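Long-range contact in Avidin/streptavidin (Shewanella denitrificans, PDB 3SZH), which probably binds biotin with high affinity, as a dimeric bacterial member of the avidin family: residues 23-37 / 49-63. Residues are numbered along the deposited sequence; the frame is centred on the assembly and turned at random.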
loop_
_atom_site.group_PDB
_atom_site.type_symbol
_atom_site.label_atom_id
_atom_site.label_comp_id
_atom_site.label_asym_id
_atom_site.label_seq_id
_atom_site.Cartn_x
_atom_site.Cartn_y
_atom_site.Cartn_z
ATOM N N ILE B 23 9.305 7.230 9.258
ATOM C CA ILE B 23 7.925 7.297 9.695
ATOM C C ILE B 23 7.715 8.563 10.489
ATOM O O ILE B 23 8.394 8.769 11.502
ATOM C CB ILE B 23 7.486 6.056 10.509
ATOM C CG1 ILE B 23 7.719 4.756 9.734
ATOM C CG2 ILE B 23 6.044 6.203 10.980
ATOM C CD1 ILE B 23 7.320 3.488 10.520
ATOM N N ASN B 24 6.793 9.405 10.040
ATOM C CA ASN B 24 6.476 10.644 10.696
ATOM C C ASN B 24 5.379 10.473 11.734
ATOM O O ASN B 24 5.674 10.462 12.923
ATOM C CB ASN B 24 6.149 11.701 9.662
ATOM C CG ASN B 24 5.754 12.987 10.293
ATOM O OD1 ASN B 24 4.570 13.286 10.387
ATOM N ND2 ASN B 24 6.726 13.747 10.756
ATOM N N SER B 25 4.127 10.376 11.315
ATOM C CA SER B 25 3.000 10.221 12.212
ATOM C C SER B 25 2.376 8.834 12.081
ATOM O O SER B 25 2.363 8.226 11.000
ATOM C CB SER B 25 1.949 11.313 11.960
ATOM O OG SER B 25 1.374 11.188 10.673
ATOM N N ILE B 26 1.869 8.345 13.205
ATOM C CA ILE B 26 0.937 7.231 13.244
ATOM C C ILE B 26 -0.223 7.696 14.123
ATOM O O ILE B 26 -0.057 7.899 15.332
ATOM C CB ILE B 26 1.548 5.939 13.810
ATOM C CG1 ILE B 26 2.777 5.489 13.005
ATOM C CG2 ILE B 26 0.497 4.846 13.872
ATOM C CD1 ILE B 26 3.515 4.281 13.624
ATOM N N ASN B 27 -1.377 7.942 13.505
ATOM C CA ASN B 27 -2.479 8.590 14.220
ATOM C C ASN B 27 -3.273 7.606 15.053
ATOM O O ASN B 27 -2.919 6.432 15.140
ATOM C CB ASN B 27 -3.338 9.465 13.286
ATOM C CG ASN B 27 -4.283 8.681 12.369
ATOM O OD1 ASN B 27 -4.884 9.293 11.459
ATOM N ND2 ASN B 27 -4.430 7.400 12.563
ATOM N N ALA B 28 -4.353 8.077 15.661
ATOM C CA ALA B 28 -5.119 7.271 16.592
ATOM C C ALA B 28 -5.700 6.020 15.940
ATOM O O ALA B 28 -5.938 5.023 16.610
ATOM C CB ALA B 28 -6.220 8.116 17.252
ATOM N N GLN B 29 -5.940 6.092 14.627
ATOM C CA GLN B 29 -6.470 4.976 13.855
ATOM C C GLN B 29 -5.346 4.096 13.288
ATOM O O GLN B 29 -5.633 3.061 12.691
ATOM C CB GLN B 29 -7.355 5.502 12.721
ATOM C CG GLN B 29 -8.692 6.030 13.211
ATOM C CD GLN B 29 -8.621 7.346 13.969
ATOM O OE1 GLN B 29 -9.130 7.449 15.090
ATOM N NE2 GLN B 29 -7.995 8.361 13.364
ATOM N N GLY B 30 -4.090 4.492 13.466
ATOM C CA GLY B 30 -2.951 3.762 12.893
ATOM C C GLY B 30 -2.623 4.187 11.468
ATOM O O GLY B 30 -1.830 3.541 10.812
ATOM N N GLU B 31 -3.214 5.266 10.971
ATOM C CA GLU B 31 -2.836 5.751 9.654
ATOM C C GLU B 31 -1.464 6.388 9.712
ATOM O O GLU B 31 -1.166 7.139 10.652
ATOM C CB GLU B 31 -3.859 6.721 9.084
ATOM C CG GLU B 31 -3.770 6.697 7.585
ATOM C CD GLU B 31 -4.720 7.624 6.857
ATOM O OE1 GLU B 31 -5.706 8.108 7.443
ATOM O OE2 GLU B 31 -4.475 7.835 5.661
ATOM N N LEU B 32 -0.622 6.074 8.736
ATOM C CA LEU B 32 0.770 6.465 8.727
ATOM C C LEU B 32 1.053 7.551 7.700
ATOM O O LEU B 32 0.516 7.516 6.582
ATOM C CB LEU B 32 1.612 5.209 8.412
ATOM C CG LEU B 32 3.126 5.307 8.252
ATOM C CD1 LEU B 32 3.780 3.999 8.690
ATOM C CD2 LEU B 32 3.501 5.648 6.815
ATOM N N THR B 33 1.957 8.456 8.046
ATOM C CA THR B 33 2.589 9.361 7.087
ATOM C C THR B 33 4.094 9.249 7.278
ATOM O O THR B 33 4.581 8.844 8.339
ATOM C CB THR B 33 2.191 10.825 7.248
ATOM O OG1 THR B 33 2.765 11.352 8.450
ATOM C CG2 THR B 33 0.672 11.019 7.246
ATOM N N GLY B 34 4.833 9.592 6.234
ATOM C CA GLY B 34 6.280 9.629 6.331
ATOM C C GLY B 34 6.910 10.014 5.021
ATOM O O GLY B 34 6.243 10.536 4.105
ATOM N N SER B 35 8.207 9.785 4.917
ATOM C CA SER B 35 9.019 10.073 3.737
ATOM C C SER B 35 9.902 8.873 3.459
ATOM O O SER B 35 10.260 8.133 4.382
ATOM C CB SER B 35 9.911 11.295 3.946
ATOM O OG SER B 35 9.161 12.476 4.203
ATOM N N TYR B 36 10.298 8.689 2.212
ATOM C CA TYR B 36 11.203 7.625 1.801
ATOM C C TYR B 36 12.328 8.232 0.988
ATOM O O TYR B 36 12.078 9.041 0.078
ATOM C CB TYR B 36 10.437 6.606 0.988
ATOM C CG TYR B 36 11.155 5.319 0.724
ATOM C CD1 TYR B 36 11.972 5.172 -0.382
ATOM C CD2 TYR B 36 11.039 4.245 1.603
ATOM C CE1 TYR B 36 12.635 3.973 -0.648
ATOM C CE2 TYR B 36 11.688 3.020 1.337
ATOM C CZ TYR B 36 12.473 2.916 0.210
ATOM O OH TYR B 36 13.107 1.714 -0.045
ATOM N N ILE B 37 13.555 7.817 1.304
ATOM C CA ILE B 37 14.705 8.173 0.483
ATOM C C ILE B 37 15.339 6.904 -0.053
ATOM O O ILE B 37 15.825 6.055 0.721
ATOM C CB ILE B 37 15.730 9.061 1.202
ATOM C CG1 ILE B 37 15.096 10.395 1.615
ATOM C CG2 ILE B 37 16.961 9.283 0.307
ATOM C CD1 ILE B 37 16.029 11.352 2.383
ATOM N N PRO B 49 13.401 13.197 -0.964
ATOM C CA PRO B 49 12.313 12.571 -0.218
ATOM C C PRO B 49 11.059 12.375 -1.041
ATOM O O PRO B 49 10.625 13.282 -1.782
ATOM C CB PRO B 49 12.057 13.551 0.923
ATOM C CG PRO B 49 12.491 14.897 0.377
ATOM C CD PRO B 49 13.593 14.622 -0.601
ATOM N N TYR B 50 10.480 11.175 -0.891
ATOM C CA TYR B 50 9.197 10.832 -1.527
ATOM C C TYR B 50 8.158 10.602 -0.449
ATOM O O TYR B 50 8.402 9.856 0.496
ATOM C CB TYR B 50 9.315 9.602 -2.455
ATOM C CG TYR B 50 10.097 9.932 -3.696
ATOM C CD1 TYR B 50 11.489 9.885 -3.738
ATOM C CD2 TYR B 50 9.432 10.358 -4.841
ATOM C CE1 TYR B 50 12.190 10.258 -4.888
ATOM C CE2 TYR B 50 10.128 10.741 -5.979
ATOM C CZ TYR B 50 11.499 10.701 -6.007
ATOM O OH TYR B 50 12.224 11.088 -7.104
ATOM N N PRO B 51 7.009 11.285 -0.517
ATOM C CA PRO B 51 5.967 11.059 0.491
ATOM C C PRO B 51 5.454 9.616 0.567
ATOM O O PRO B 51 5.322 8.944 -0.461
ATOM C CB PRO B 51 4.850 12.026 0.079
ATOM C CG PRO B 51 5.582 13.132 -0.626
ATOM C CD PRO B 51 6.659 12.415 -1.403
ATOM N N VAL B 52 5.119 9.202 1.782
ATOM C CA VAL B 52 4.631 7.869 2.079
ATOM C C VAL B 52 3.322 7.955 2.848
ATOM O O VAL B 52 3.166 8.815 3.735
ATOM C CB VAL B 52 5.674 7.131 2.966
ATOM C CG1 VAL B 52 5.177 5.755 3.411
ATOM C CG2 VAL B 52 7.021 7.018 2.250
ATOM N N ASN B 53 2.403 7.055 2.530
ATOM C CA ASN B 53 1.249 6.832 3.389
ATOM C C ASN B 53 1.134 5.330 3.684
ATOM O O ASN B 53 1.910 4.536 3.167
ATOM C CB ASN B 53 -0.050 7.443 2.802
ATOM C CG ASN B 53 -0.395 6.906 1.440
ATOM O OD1 ASN B 53 -0.013 5.787 1.075
ATOM N ND2 ASN B 53 -1.148 7.690 0.661
ATOM N N GLY B 54 0.193 4.952 4.548
ATOM C CA GLY B 54 0.029 3.541 4.898
ATOM C C GLY B 54 -0.751 3.379 6.172
ATOM O O GLY B 54 -1.484 4.287 6.598
ATOM N N TRP B 55 -0.529 2.223 6.805
ATOM C CA TRP B 55 -1.277 1.795 7.997
ATOM C C TRP B 55 -0.372 0.963 8.894
ATOM O O TRP B 55 0.473 0.198 8.404
ATOM C CB TRP B 55 -2.454 0.886 7.600
ATOM C CG TRP B 55 -3.505 1.558 6.779
ATOM C CD1 TRP B 55 -3.710 1.402 5.445
ATOM C CD2 TRP B 55 -4.507 2.461 7.256
ATOM N NE1 TRP B 55 -4.758 2.204 5.054
ATOM C CE2 TRP B 55 -5.265 2.866 6.142
ATOM C CE3 TRP B 55 -4.829 2.980 8.523
ATOM C CZ2 TRP B 55 -6.344 3.770 6.249
ATOM C CZ3 TRP B 55 -5.888 3.876 8.639
ATOM C CH2 TRP B 55 -6.636 4.268 7.505
ATOM N N VAL B 56 -0.610 1.057 10.195
ATOM C CA VAL B 56 -0.009 0.164 11.183
ATOM C C VAL B 56 -1.135 -0.495 11.973
ATOM O O VAL B 56 -2.086 0.171 12.395
ATOM C CB VAL B 56 0.955 0.971 12.115
ATOM C CG1 VAL B 56 1.469 0.130 13.258
ATOM C CG2 VAL B 56 2.105 1.539 11.296
ATOM N N PHE B 57 -0.999 -1.799 12.199
ATOM C CA PHE B 57 -1.954 -2.550 13.016
ATOM C C PHE B 57 -1.126 -3.472 13.897
ATOM O O PHE B 57 -0.734 -4.562 13.481
ATOM C CB PHE B 57 -2.906 -3.372 12.146
ATOM C CG PHE B 57 -4.191 -3.777 12.838
ATOM C CD1 PHE B 57 -5.306 -4.111 12.068
ATOM C CD2 PHE B 57 -4.311 -3.790 14.225
ATOM C CE1 PHE B 57 -6.507 -4.449 12.656
ATOM C CE2 PHE B 57 -5.503 -4.147 14.822
ATOM C CZ PHE B 57 -6.602 -4.471 14.039
ATOM N N GLY B 58 -0.814 -3.021 15.106
ATOM C CA GLY B 58 0.065 -3.777 16.007
ATOM C C GLY B 58 1.457 -3.828 15.425
ATOM O O GLY B 58 2.130 -2.800 15.281
ATOM N N THR B 59 1.894 -5.025 15.055
ATOM C CA THR B 59 3.171 -5.183 14.380
ATOM C C THR B 59 3.076 -5.296 12.863
ATOM O O THR B 59 4.101 -5.342 12.210
ATOM C CB THR B 59 3.932 -6.418 14.901
ATOM O OG1 THR B 59 3.165 -7.595 14.593
ATOM C CG2 THR B 59 4.186 -6.307 16.410
ATOM N N ALA B 60 1.855 -5.337 12.313
ATOM C CA ALA B 60 1.668 -5.318 10.868
ATOM C C ALA B 60 1.763 -3.874 10.369
ATOM O O ALA B 60 1.317 -2.933 11.030
ATOM C CB ALA B 60 0.325 -5.905 10.504
ATOM N N ILE B 61 2.315 -3.726 9.175
ATOM C CA ILE B 61 2.459 -2.396 8.557
ATOM C C ILE B 61 2.360 -2.513 7.049
ATOM O O ILE B 61 2.852 -3.475 6.431
ATOM C CB ILE B 61 3.805 -1.719 8.971
ATOM C CG1 ILE B 61 3.952 -0.327 8.340
ATOM C CG2 ILE B 61 4.998 -2.633 8.695
ATOM C CD1 ILE B 61 5.122 0.450 8.842
ATOM N N SER B 62 1.688 -1.547 6.439
ATOM C CA SER B 62 1.760 -1.325 4.998
ATOM C C SER B 62 2.218 0.111 4.778
ATOM O O SER B 62 1.815 1.023 5.520
ATOM C CB SER B 62 0.408 -1.577 4.303
ATOM O OG SER B 62 -0.493 -0.516 4.492
ATOM N N PHE B 63 3.028 0.325 3.755
ATOM C CA PHE B 63 3.328 1.705 3.355
ATOM C C PHE B 63 3.565 1.736 1.877
ATOM O O PHE B 63 3.945 0.736 1.270
ATOM C CB PHE B 63 4.496 2.296 4.180
ATOM C CG PHE B 63 5.796 1.527 4.099
ATOM C CD1 PHE B 63 6.056 0.471 4.953
ATOM C CD2 PHE B 63 6.796 1.915 3.180
ATOM C CE1 PHE B 63 7.267 -0.218 4.898
ATOM C CE2 PHE B 63 8.024 1.211 3.136
ATOM C CZ PHE B 63 8.246 0.165 3.998
#
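In the eight-stranded antiparallel barrel of the avidin fold, strand 31-37 pairs with its neighbour 50-57 along a ladder running from E31 opposite W55 to Y36 opposite Y50. At one end Y36 N gives a 2.8 Å bond to Y50 O; at the other, V56 N reaches G30 O, also 2.8 Å away. G30 closes the type I turn from N27; a CB here would run into V56 O, and at this positive phi would also press on the carbonyl O of Q29, so glycine fits.

The barrel interior receives L32, whose two methyls part to reach three neighbours. Its CG stands anti to the backbone N (chi1 177°), which carries the methyls out from the strand: CD1 meets I61 CD1 at 3.8 Å and V56 CG2 at 4.0 Å, while CD2 lies against V52 CG1. I23 adds its tip, CD1 facing I61 CD1 end to end. V52, a compact branched residue suited to a strand, turns its other methyl, CG2, to Y36 CB (3.7 Å), and the Y36 ring continues inward to W80.

On the outer face, W55 and E31 sit at the interface with the second subunit. The extended E31 chain crosses one face of the indole, its carboxylate 25° from the ring plane and its OE2 hydrogen-bonded to N53 ND2 of the second subunit. A serine in place of W55 would probably deprive the E31 methylenes of their flat support and let the carboxylate swing from that N53. The CH-pi contact itself puts E31 CG 3.8 Å from the centroid of the six-membered ring, 16° off its normal.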